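Local coordinates for protein LRIM1 (Anopheles gambiae, PDB 3O53), which forms a heterodimer with the leucine-rich repeat protein APL1C that regulates complement-like immunity in the mosquito, at residues Leu85-Asn88 and Glu94-Val97. Residues are numbered along the deposited sequence; the frame is centred on the assembly and turned at random.
With NAG (2-acetamido-2-deoxy-beta-D-glucopyranose), chain C.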
loop_
_atom_site.group_PDB
_atom_site.type_symbol
_atom_site.label_atom_id
_atom_site.label_comp_id
_atom_site.label_asym_id
_atom_site.label_seq_id
_atom_site.Cartn_x
_atom_site.Cartn_y
_atom_site.Cartn_z
ATOM N N LEU A 85 -5.725 -14.262 -6.646
ATOM C CA LEU A 85 -5.606 -15.015 -5.412
ATOM C C LEU A 85 -6.131 -14.160 -4.285
ATOM O O LEU A 85 -5.686 -13.036 -4.107
ATOM C CB LEU A 85 -4.139 -15.362 -5.147
ATOM C CG LEU A 85 -3.852 -16.078 -3.829
ATOM C CD1 LEU A 85 -4.531 -17.447 -3.800
ATOM C CD2 LEU A 85 -2.350 -16.224 -3.636
ATOM N N ASP A 86 -7.072 -14.688 -3.515
ATOM C CA ASP A 86 -7.581 -13.969 -2.356
ATOM C C ASP A 86 -7.384 -14.803 -1.090
ATOM O O ASP A 86 -8.009 -15.843 -0.925
ATOM C CB ASP A 86 -9.061 -13.646 -2.558
ATOM C CG ASP A 86 -9.648 -12.813 -1.420
ATOM O OD1 ASP A 86 -9.049 -12.760 -0.326
ATOM O OD2 ASP A 86 -10.723 -12.216 -1.618
ATOM N N LEU A 87 -6.501 -14.363 -0.201
ATOM C CA LEU A 87 -6.348 -15.025 1.091
ATOM C C LEU A 87 -6.591 -14.049 2.235
ATOM O O LEU A 87 -6.058 -14.222 3.326
ATOM C CB LEU A 87 -4.965 -15.652 1.232
ATOM C CG LEU A 87 -3.790 -14.679 1.216
ATOM C CD1 LEU A 87 -2.689 -15.133 2.169
ATOM C CD2 LEU A 87 -3.280 -14.544 -0.209
ATOM N N ASN A 88 -7.398 -13.024 1.976
ATOM C CA ASN A 88 -7.827 -12.096 3.015
ATOM C C ASN A 88 -8.257 -12.862 4.261
ATOM O O ASN A 88 -8.939 -13.886 4.165
ATOM C CB ASN A 88 -9.012 -11.244 2.537
ATOM C CG ASN A 88 -8.607 -10.144 1.563
ATOM O OD1 ASN A 88 -7.427 -9.858 1.374
ATOM N ND2 ASN A 88 -9.603 -9.514 0.944
ATOM N N GLU A 94 4.408 -15.873 5.329
ATOM C CA GLU A 94 5.198 -15.717 4.113
ATOM C C GLU A 94 4.422 -16.233 2.915
ATOM O O GLU A 94 3.876 -17.326 2.937
ATOM C CB GLU A 94 6.546 -16.443 4.237
ATOM C CG GLU A 94 7.337 -16.041 5.471
ATOM C CD GLU A 94 8.735 -16.635 5.476
ATOM O OE1 GLU A 94 9.341 -16.737 4.388
ATOM O OE2 GLU A 94 9.224 -17.000 6.566
ATOM N N LEU A 95 4.398 -15.444 1.857
ATOM C CA LEU A 95 3.533 -15.714 0.723
ATOM C C LEU A 95 4.361 -15.721 -0.551
ATOM O O LEU A 95 5.166 -14.823 -0.771
ATOM C CB LEU A 95 2.449 -14.622 0.658
ATOM C CG LEU A 95 1.546 -14.507 -0.569
ATOM C CD1 LEU A 95 0.773 -15.799 -0.755
ATOM C CD2 LEU A 95 0.600 -13.294 -0.410
ATOM N N LEU A 96 4.167 -16.738 -1.388
ATOM C CA LEU A 96 4.825 -16.799 -2.686
ATOM C C LEU A 96 3.808 -17.117 -3.774
ATOM O O LEU A 96 3.034 -18.060 -3.649
ATOM C CB LEU A 96 5.907 -17.886 -2.696
ATOM C CG LEU A 96 6.968 -17.799 -1.599
ATOM C CD1 LEU A 96 6.439 -18.389 -0.317
ATOM C CD2 LEU A 96 8.252 -18.513 -2.026
ATOM N N VAL A 97 3.824 -16.353 -4.856
ATOM C CA VAL A 97 2.873 -16.580 -5.929
ATOM C C VAL A 97 3.562 -16.566 -7.292
ATOM O O VAL A 97 4.731 -16.191 -7.403
ATOM C CB VAL A 97 1.709 -15.565 -5.852
ATOM C CG1 VAL A 97 1.077 -15.632 -4.469
ATOM C CG2 VAL A 97 2.195 -14.157 -6.142
HETATM C C1 NAG C . -13.592 -14.583 -1.807
HETATM C C2 NAG C . -14.035 -13.433 -2.695
HETATM C C3 NAG C . -14.596 -12.309 -1.838
HETATM C C4 NAG C . -15.648 -12.835 -0.872
HETATM C C5 NAG C . -15.120 -14.020 -0.081
HETATM C C6 NAG C . -16.220 -14.604 0.795
HETATM C C7 NAG C . -12.788 -12.931 -4.730
HETATM C C8 NAG C . -11.509 -12.363 -5.255
HETATM N N2 NAG C . -12.892 -12.923 -3.408
HETATM O O3 NAG C . -15.108 -11.305 -2.676
HETATM O O4 NAG C . -15.977 -11.809 0.022
HETATM O O5 NAG C . -14.641 -15.009 -0.966
HETATM O O6 NAG C . -17.253 -15.090 -0.036
HETATM O O7 NAG C . -13.657 -13.363 -5.492
#
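L95 meets L87 methyl to methyl, CD2 lying 4.1 Å from CD2 of L87, with the two side chains running at a slant to each other. Strand alternation aims L95 at 85-88, and its first torsion (169°) extends the side chain by setting CG anti to the backbone N. The other methyl, CD1, sits about 4.3 Å from CD2 of both L85 and L87. Leucine suits this place because its forked end can serve two neighbours from one stem. L96, the alternate residue, turns its side chain away from 85-88. At V97 a shorter branched side chain is enough because the backbones are closer: the CA atoms of V97 and L85 are 8.6 Å apart, against 9.9 Å for those of L95 and L87. CG1 of V97 packs 3.6 Å from CD2 of L85. The contact is purely apolar, among four buried side chains.

D86 points the other way, its OD2 accepting from N2 of the GlcNAc attached to N64 at 2.9 Å. Its OD1 takes the backbone N-H of N88 at 2.8 Å in an Asx turn. Such inward leucines alternating with outward polar residues mark a leucine-rich repeat, whose consensus asparagine is N90, with ND2 bonded to O of L87. OD1 of N88 accepts from the backbone N of A107. Within the solenoid, strand 84-86 pairs with parallel strands 62-64 and 103-105, L104 adds to the core beside L85 and L95, and 94-97, part of strand 91-97, lies on the other wall between strands 73-76 and 113-116.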